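Local coordinates for hypothetical protein BSU32300 (Bacillus subtilis subsp. subtilis str. 168, PDB 1YLM) that is probably an RNase toxin of the HepT family, acting as a homodimer in a putative type VII toxin-antitoxin system and probably neutralised by its cognate antitoxin YutD, at residues L22-T27 / L114-Q119; I41-I46 / T98-Y103. All coordinates share one frame; numbering follows the deposited sequence.

Contact 1: residues L22-T27 / L114-Q119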
ATOM      1  N   LEU A  22     -17.679  -4.116   1.452  1.00 22.63           N
ATOM      2  CA  LEU A  22     -17.452  -3.059   2.431  1.00 23.27           C
ATOM      3  C   LEU A  22     -17.571  -1.700   1.758  1.00 23.93           C
ATOM      4  O   LEU A  22     -18.162  -0.774   2.327  1.00 23.75           O
ATOM      5  CB  LEU A  22     -16.090  -3.230   3.112  1.00 23.23           C
ATOM      6  CG  LEU A  22     -15.980  -4.423   4.064  1.00 23.51           C
ATOM      7  CD1 LEU A  22     -14.581  -4.543   4.655  1.00 22.69           C
ATOM      8  CD2 LEU A  22     -17.031  -4.327   5.186  1.00 24.52           C
ATOM      9  N   PHE A  23     -17.061  -1.596   0.529  1.00 24.39           N
ATOM     10  CA  PHE A  23     -17.200  -0.364  -0.248  1.00 25.90           C
ATOM     11  C   PHE A  23     -18.674  -0.048  -0.453  1.00 27.27           C
ATOM     12  O   PHE A  23     -19.092   1.103  -0.369  1.00 27.88           O
ATOM     13  CB  PHE A  23     -16.499  -0.460  -1.611  1.00 25.59           C
ATOM     14  CG  PHE A  23     -16.741   0.739  -2.487  1.00 25.67           C
ATOM     15  CD1 PHE A  23     -16.076   1.935  -2.236  1.00 25.09           C
ATOM     16  CD2 PHE A  23     -17.666   0.688  -3.527  1.00 25.92           C
ATOM     17  CE1 PHE A  23     -16.310   3.068  -3.031  1.00 25.27           C
ATOM     18  CE2 PHE A  23     -17.906   1.810  -4.332  1.00 25.83           C
ATOM     19  CZ  PHE A  23     -17.221   3.002  -4.079  1.00 25.35           C
ATOM     20  N   ASP A  24     -19.466  -1.076  -0.708  1.00 28.94           N
ATOM     21  CA  ASP A  24     -20.869  -0.866  -1.008  1.00 31.66           C
ATOM     22  C   ASP A  24     -21.703  -0.623   0.264  1.00 33.21           C
ATOM     23  O   ASP A  24     -22.912  -0.484   0.179  1.00 34.08           O
ATOM     24  CB  ASP A  24     -21.402  -2.043  -1.834  1.00 31.29           C
ATOM     25  CG  ASP A  24     -22.701  -1.721  -2.537  1.00 32.93           C
ATOM     26  OD1 ASP A  24     -22.751  -0.746  -3.326  1.00 33.43           O
ATOM     27  OD2 ASP A  24     -23.677  -2.453  -2.288  1.00 34.22           O
ATOM     28  N   SER A  25     -21.033  -0.517   1.417  1.00 35.35           N
ATOM     29  CA  SER A  25     -21.671  -0.375   2.737  1.00 37.17           C
ATOM     30  C   SER A  25     -22.008   1.070   3.122  1.00 38.56           C
ATOM     31  O   SER A  25     -21.513   2.025   2.507  1.00 39.14           O
ATOM     32  CB  SER A  25     -20.774  -0.985   3.830  1.00 37.23           C
ATOM     33  OG  SER A  25     -19.731  -0.089   4.223  1.00 36.43           O
ATOM     34  N   GLN A  26     -22.820   1.222   4.170  1.00 39.96           N
ATOM     35  CA  GLN A  26     -23.256   2.557   4.633  1.00 41.13           C
ATOM     36  C   GLN A  26     -22.249   3.213   5.600  1.00 41.18           C
ATOM     37  O   GLN A  26     -22.465   3.229   6.814  1.00 41.41           O
ATOM     38  CB  GLN A  26     -24.666   2.495   5.256  1.00 41.58           C
ATOM     39  CG  GLN A  26     -25.435   1.207   4.954  1.00 43.97           C
ATOM     40  CD  GLN A  26     -26.861   1.442   4.473  1.00 46.56           C
ATOM     41  OE1 GLN A  26     -27.083   1.865   3.336  1.00 48.00           O
ATOM     42  NE2 GLN A  26     -27.836   1.134   5.329  1.00 47.19           N
ATOM     43  N   THR A  27     -21.150   3.724   5.037  1.00 41.01           N
ATOM     44  CA  THR A  27     -20.079   4.477   5.732  1.00 40.51           C
ATOM     45  C   THR A  27     -20.297   5.883   5.143  1.00 40.27           C
ATOM     46  O   THR A  27     -20.434   5.984   3.921  1.00 40.97           O
ATOM     47  CB  THR A  27     -18.727   3.829   5.411  1.00 40.47           C
ATOM     48  OG1 THR A  27     -18.817   2.425   5.711  1.00 40.69           O
ATOM     49  CG2 THR A  27     -17.623   4.425   6.228  1.00 39.92           C
ATOM     50  N   LEU A 114     -14.105   7.103  -8.657  1.00 19.21           N
ATOM     51  CA  LEU A 114     -13.486   6.129  -9.545  1.00 19.56           C
ATOM     52  C   LEU A 114     -14.034   4.716  -9.353  1.00 19.64           C
ATOM     53  O   LEU A 114     -14.467   4.062 -10.325  1.00 20.16           O
ATOM     54  CB  LEU A 114     -11.963   6.180  -9.349  1.00 19.47           C
ATOM     55  CG  LEU A 114     -11.050   5.603 -10.405  1.00 20.35           C
ATOM     56  CD1 LEU A 114     -11.361   6.182 -11.782  1.00 20.68           C
ATOM     57  CD2 LEU A 114      -9.592   5.863  -9.976  1.00 19.68           C
ATOM     58  N   ILE A 115     -14.050   4.259  -8.104  1.00 18.14           N
ATOM     59  CA  ILE A 115     -14.561   2.941  -7.767  1.00 18.65           C
ATOM     60  C   ILE A 115     -16.054   2.841  -8.104  1.00 19.38           C
ATOM     61  O   ILE A 115     -16.492   1.853  -8.701  1.00 19.44           O
ATOM     62  CB  ILE A 115     -14.302   2.611  -6.269  1.00 18.14           C
ATOM     63  CG1 ILE A 115     -12.791   2.674  -5.966  1.00 18.08           C
ATOM     64  CG2 ILE A 115     -14.884   1.247  -5.898  1.00 18.22           C
ATOM     65  CD1 ILE A 115     -12.422   2.507  -4.495  1.00 17.68           C
ATOM     66  N   LYS A 116     -16.817   3.874  -7.744  1.00 19.87           N
ATOM     67  CA  LYS A 116     -18.259   3.880  -8.011  1.00 21.18           C
ATOM     68  C   LYS A 116     -18.540   3.763  -9.501  1.00 21.34           C
ATOM     69  O   LYS A 116     -19.378   2.954  -9.920  1.00 22.31           O
ATOM     70  CB  LYS A 116     -18.959   5.117  -7.415  1.00 21.39           C
ATOM     71  CG  LYS A 116     -20.443   4.861  -7.100  1.00 24.83           C
ATOM     72  CD  LYS A 116     -20.566   4.081  -5.781  1.00 28.25           C
ATOM     73  CE  LYS A 116     -21.916   3.422  -5.583  1.00 31.86           C
ATOM     74  NZ  LYS A 116     -21.957   2.725  -4.255  1.00 32.94           N
ATOM     75  N   ALA A 117     -17.800   4.533 -10.293  1.00 21.58           N
ATOM     76  CA  ALA A 117     -17.969   4.565 -11.746  1.00 21.59           C
ATOM     77  C   ALA A 117     -17.756   3.195 -12.393  1.00 21.58           C
ATOM     78  O   ALA A 117     -18.320   2.913 -13.445  1.00 21.75           O
ATOM     79  CB  ALA A 117     -17.025   5.579 -12.355  1.00 21.74           C
ATOM     80  N   HIS A 118     -16.916   2.365 -11.780  1.00 21.03           N
ATOM     81  CA  HIS A 118     -16.573   1.058 -12.356  1.00 20.96           C
ATOM     82  C   HIS A 118     -17.016  -0.091 -11.471  1.00 21.03           C
ATOM     83  O   HIS A 118     -16.468  -1.184 -11.549  1.00 20.64           O
ATOM     84  CB  HIS A 118     -15.070   1.004 -12.671  1.00 20.66           C
ATOM     85  CG  HIS A 118     -14.596   2.174 -13.486  1.00 21.55           C
ATOM     86  ND1 HIS A 118     -15.145   2.491 -14.713  1.00 23.18           N
ATOM     87  CD2 HIS A 118     -13.670   3.129 -13.232  1.00 21.35           C
ATOM     88  CE1 HIS A 118     -14.553   3.572 -15.194  1.00 22.47           C
ATOM     89  NE2 HIS A 118     -13.657   3.983 -14.313  1.00 23.68           N
ATOM     90  N   GLN A 119     -18.036   0.145 -10.646  1.00 21.01           N
ATOM     91  CA  GLN A 119     -18.434  -0.843  -9.658  1.00 21.65           C
ATOM     92  C   GLN A 119     -18.962  -2.133 -10.307  1.00 21.44           C
ATOM     93  O   GLN A 119     -18.647  -3.226  -9.844  1.00 21.31           O
ATOM     94  CB  GLN A 119     -19.435  -0.250  -8.659  1.00 22.32           C
ATOM     95  CG  GLN A 119     -19.665  -1.142  -7.441  1.00 23.91           C
ATOM     96  CD  GLN A 119     -20.439  -0.464  -6.340  1.00 26.31           C
ATOM     97  OE1 GLN A 119     -20.481   0.757  -6.260  1.00 29.13           O
ATOM     98  NE2 GLN A 119     -21.052  -1.261  -5.472  1.00 26.69           N
TER

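Contact 2: residues I41-I46 / T98-Y103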
ATOM      1  N   ILE A  41      -9.114   0.192   0.845  1.00 13.90           N
ATOM      2  CA  ILE A  41      -9.980  -0.572  -0.055  1.00 14.21           C
ATOM      3  C   ILE A  41      -9.518  -0.441  -1.520  1.00 13.94           C
ATOM      4  O   ILE A  41      -9.365  -1.462  -2.222  1.00 14.04           O
ATOM      5  CB  ILE A  41     -11.471  -0.147   0.066  1.00 14.20           C
ATOM      6  CG1 ILE A  41     -12.047  -0.600   1.422  1.00 14.07           C
ATOM      7  CG2 ILE A  41     -12.276  -0.744  -1.101  1.00 15.45           C
ATOM      8  CD1 ILE A  41     -13.422  -0.025   1.705  1.00 13.64           C
ATOM      9  N   GLY A  42      -9.314   0.794  -1.975  1.00 13.80           N
ATOM     10  CA  GLY A  42      -8.815   1.053  -3.344  1.00 13.69           C
ATOM     11  C   GLY A  42      -7.538   0.288  -3.656  1.00 13.65           C
ATOM     12  O   GLY A  42      -7.442  -0.408  -4.693  1.00 13.93           O
ATOM     13  N   HIS A  43      -6.575   0.378  -2.741  1.00 13.35           N
ATOM     14  CA  HIS A  43      -5.287  -0.314  -2.850  1.00 13.54           C
ATOM     15  C   HIS A  43      -5.517  -1.823  -2.954  1.00 13.91           C
ATOM     16  O   HIS A  43      -5.015  -2.474  -3.890  1.00 13.02           O
ATOM     17  CB  HIS A  43      -4.392   0.039  -1.655  1.00 14.17           C
ATOM     18  CG  HIS A  43      -3.019  -0.557  -1.721  1.00 15.09           C
ATOM     19  ND1 HIS A  43      -2.145  -0.521  -0.655  1.00 17.82           N
ATOM     20  CD2 HIS A  43      -2.362  -1.186  -2.727  1.00 16.03           C
ATOM     21  CE1 HIS A  43      -1.007  -1.099  -1.002  1.00 17.22           C
ATOM     22  NE2 HIS A  43      -1.124  -1.539  -2.244  1.00 15.97           N
ATOM     23  N   LEU A  44      -6.299  -2.369  -2.012  1.00 14.01           N
ATOM     24  CA  LEU A  44      -6.592  -3.813  -2.012  1.00 13.88           C
ATOM     25  C   LEU A  44      -7.300  -4.313  -3.275  1.00 14.34           C
ATOM     26  O   LEU A  44      -6.940  -5.374  -3.791  1.00 14.68           O
ATOM     27  CB  LEU A  44      -7.345  -4.227  -0.746  1.00 13.68           C
ATOM     28  CG  LEU A  44      -6.556  -4.027   0.561  1.00 12.99           C
ATOM     29  CD1 LEU A  44      -7.445  -4.315   1.771  1.00 12.67           C
ATOM     30  CD2 LEU A  44      -5.257  -4.859   0.597  1.00 14.05           C
ATOM     31  N   LEU A  45      -8.304  -3.577  -3.756  1.00 14.34           N
ATOM     32  CA  LEU A  45      -9.014  -3.949  -4.991  1.00 14.80           C
ATOM     33  C   LEU A  45      -8.027  -4.063  -6.164  1.00 14.36           C
ATOM     34  O   LEU A  45      -8.009  -5.066  -6.893  1.00 14.24           O
ATOM     35  CB  LEU A  45     -10.126  -2.928  -5.315  1.00 14.55           C
ATOM     36  CG  LEU A  45     -11.311  -2.822  -4.344  1.00 17.28           C
ATOM     37  CD1 LEU A  45     -12.286  -1.729  -4.791  1.00 17.73           C
ATOM     38  CD2 LEU A  45     -12.018  -4.171  -4.184  1.00 18.81           C
ATOM     39  N   ILE A  46      -7.190  -3.038  -6.317  1.00 14.65           N
ATOM     40  CA  ILE A  46      -6.171  -2.986  -7.383  1.00 14.28           C
ATOM     41  C   ILE A  46      -5.182  -4.165  -7.281  1.00 14.41           C
ATOM     42  O   ILE A  46      -4.930  -4.862  -8.277  1.00 14.29           O
ATOM     43  CB  ILE A  46      -5.394  -1.626  -7.366  1.00 13.83           C
ATOM     44  CG1 ILE A  46      -6.343  -0.473  -7.751  1.00 14.11           C
ATOM     45  CG2 ILE A  46      -4.194  -1.697  -8.330  1.00 15.29           C
ATOM     46  CD1 ILE A  46      -5.793   0.948  -7.488  1.00 13.74           C
ATOM     47  N   THR A  98      -0.569   6.674  -7.195  1.00 17.21           N
ATOM     48  CA  THR A  98      -0.985   7.648  -6.189  1.00 17.28           C
ATOM     49  C   THR A  98      -1.128   7.005  -4.810  1.00 17.65           C
ATOM     50  O   THR A  98      -0.680   7.560  -3.799  1.00 16.72           O
ATOM     51  CB  THR A  98      -2.297   8.356  -6.594  1.00 18.22           C
ATOM     52  OG1 THR A  98      -2.089   9.039  -7.845  1.00 19.65           O
ATOM     53  CG2 THR A  98      -2.699   9.373  -5.528  1.00 16.85           C
ATOM     54  N   LEU A  99      -1.735   5.823  -4.772  1.00 17.36           N
ATOM     55  CA  LEU A  99      -1.965   5.135  -3.496  1.00 17.33           C
ATOM     56  C   LEU A  99      -0.699   4.603  -2.840  1.00 18.02           C
ATOM     57  O   LEU A  99      -0.581   4.652  -1.610  1.00 18.10           O
ATOM     58  CB  LEU A  99      -2.991   4.014  -3.674  1.00 16.99           C
ATOM     59  CG  LEU A  99      -4.434   4.510  -3.802  1.00 15.49           C
ATOM     60  CD1 LEU A  99      -5.313   3.383  -4.351  1.00 14.97           C
ATOM     61  CD2 LEU A  99      -4.979   5.017  -2.455  1.00 17.39           C
ATOM     62  N   VAL A 100       0.250   4.113  -3.647  1.00 18.21           N
ATOM     63  CA  VAL A 100       1.426   3.411  -3.100  1.00 18.93           C
ATOM     64  C   VAL A 100       2.725   4.217  -3.107  1.00 19.93           C
ATOM     65  O   VAL A 100       3.625   3.954  -2.307  1.00 20.42           O
ATOM     66  CB  VAL A 100       1.661   2.033  -3.777  1.00 19.09           C
ATOM     67  CG1 VAL A 100       0.364   1.217  -3.773  1.00 19.15           C
ATOM     68  CG2 VAL A 100       2.200   2.199  -5.179  1.00 20.04           C
ATOM     69  N   GLN A 101       2.827   5.174  -4.020  1.00 19.88           N
ATOM     70  CA  GLN A 101       4.060   5.926  -4.199  1.00 20.68           C
ATOM     71  C   GLN A 101       3.889   7.425  -3.926  1.00 19.71           C
ATOM     72  O   GLN A 101       4.700   8.014  -3.212  1.00 20.39           O
ATOM     73  CB  GLN A 101       4.602   5.687  -5.607  1.00 21.43           C
ATOM     74  CG  GLN A 101       5.979   6.263  -5.847  1.00 24.75           C
ATOM     75  CD  GLN A 101       6.411   6.095  -7.289  1.00 30.31           C
ATOM     76  OE1 GLN A 101       6.217   5.033  -7.884  1.00 34.14           O
ATOM     77  NE2 GLN A 101       6.989   7.145  -7.867  1.00 33.79           N
ATOM     78  N   GLN A 102       2.845   8.031  -4.485  1.00 19.23           N
ATOM     79  CA  GLN A 102       2.619   9.470  -4.328  1.00 19.58           C
ATOM     80  C   GLN A 102       1.451   9.712  -3.373  1.00 18.63           C
ATOM     81  O   GLN A 102       0.485  10.424  -3.679  1.00 18.10           O
ATOM     82  CB  GLN A 102       2.393  10.144  -5.696  1.00 19.51           C
ATOM     83  CG  GLN A 102       3.611  10.069  -6.648  1.00 22.59           C
ATOM     84  CD  GLN A 102       3.279  10.500  -8.081  1.00 23.30           C
ATOM     85  OE1 GLN A 102       2.127  10.463  -8.509  1.00 28.58           O
ATOM     86  NE2 GLN A 102       4.305  10.885  -8.832  1.00 28.77           N
ATOM     87  N   TYR A 103       1.569   9.124  -2.189  1.00 18.49           N
ATOM     88  CA  TYR A 103       0.459   9.050  -1.253  1.00 18.22           C
ATOM     89  C   TYR A 103       0.096  10.404  -0.633  1.00 18.48           C
ATOM     90  O   TYR A 103      -1.022  10.565  -0.146  1.00 18.21           O
ATOM     91  CB  TYR A 103       0.739   8.000  -0.173  1.00 17.79           C
ATOM     92  CG  TYR A 103       2.111   8.133   0.438  1.00 16.96           C
ATOM     93  CD1 TYR A 103       2.357   9.055   1.471  1.00 17.50           C
ATOM     94  CD2 TYR A 103       3.170   7.345  -0.020  1.00 16.97           C
ATOM     95  CE1 TYR A 103       3.633   9.181   2.032  1.00 17.56           C
ATOM     96  CE2 TYR A 103       4.439   7.465   0.521  1.00 18.01           C
ATOM     97  CZ  TYR A 103       4.662   8.381   1.549  1.00 17.39           C
ATOM     98  OH  TYR A 103       5.923   8.470   2.085  1.00 18.61           O
TER

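Contact 1: residues L22-T27 / L114-Q119
Ile115 presses its CG2 methyl squarely onto one face of the Phe23 ring, 3.4 Å from the ring centroid and 12° off the normal, a close CH-pi contact. The methyl lies over the middle of the ring, so Ile115 CG2 is nearly equidistant from all six ring carbons, and the CB of Ile115 follows it in toward the CE1 and CZ end. With CG anti to the backbone N, Phe23 carries its ring out from the last turn of helix 6-23 toward helix 108-117. The Phe23-Ile115 pair is buried and tight. At the ring's edge stands the amide of Gln119, its plane turned 76° from the ring and its OE1 3.4 Å from Phe23 CE2.

The contact turns polar on the side of Asp24 and Lys116, both exposed. The extended Gln119 side chain donates from NE2 to Asp24 OD1 in a short, fairly straight bond (2.8 Å, 160°); the acceptor lies in the amide plane, whereas the donor comes from above the carboxylate. Lys116, bent at chi2, lays its CD 3.8 Å from Phe23 CE2. The loose element is its long salt bridge, NZ to Asp24 OD1 at 3.7 Å.

In this all-helical HepT-like fold the contact joins the C-terminal ends of helices 6-23 and 108-117, with Gln119 starting helix 119-137. Tyr112 also meets the Phe23 ring, Leu38 of helix 32-59 touches both Phe23 and Ile115, and Leu92 of helix 83-93 packs on Ile115.

Contact 2: residues I41-I46 / T98-Y103
Leu99 and Val100, at the end of the short helix 96-100, meet one side of helix 32-59 at Gly42, His43 and Ile46, without a hydrogen bond between the two segments. Leu99 reaches in with CG anti to its carbonyl carbon (chi1 -75°), and its CD1 methyl rests against the helix backbone, 3.6 Å from His43 N and 3.9 Å from Gly42 C. Gly42 brings no side chain to this spot, which lets the methyl settle close to the main chain. The same methyl touches Ile46 CD1 at 4.0 Å.

The side chain of His43 runs past this methyl and ends on the next residue. Its CB passes 4.4 Å from Leu99 CD1; CG, anti to the backbone N, then directs the ring toward Val100. Ring atoms CD2 and CE1 lie 3.8 and 3.9 Å from Val100 CG1, and NE2 comes nearest at 3.5 Å. The methyl therefore sits over one face but displaced toward the NE2 rim, a CH-pi contact 26° off the normal.

By similarity, Leu99 and Val100 belong to the RX(4)HXY motif that begins at Arg96, probably the active-site residue, which Ile46 also touches. His43 meets His43 of the second subunit ring to ring, and Arg40 of that subunit donates to Leu99 O, placing this contact at the dimer interface. Within the chain, Leu111 of helix 108-117 packs on Leu99, while Phe16 and Gln19 of helix 6-23 touch Leu45.

In the fold
Contact 2 is nested along the chain within the loop that contact 1 closes, and their centres are 15 Å apart. Helix 32-59 joins them: Ile115 CD1 of contact 1 lies 4.1 Å from Gly42 CA of contact 2, and Ile41 CD1 lies 4.1 Å from Phe23 N. Residues 98-103 make up six of the eight positions assigned by similarity to the RX(4)HXY motif, with Gln101 where the motif has His. Contact 2 lies next to the probable active site, the side chain of Val100 about 4 Å from that of Arg96; contact 1 is farther off, the side chain of Ile115 about 12 Å from that of Arg96. Both touch the second subunit; at contact 2 Asp51 of that subunit is hydrogen-bonded to Tyr103 OH.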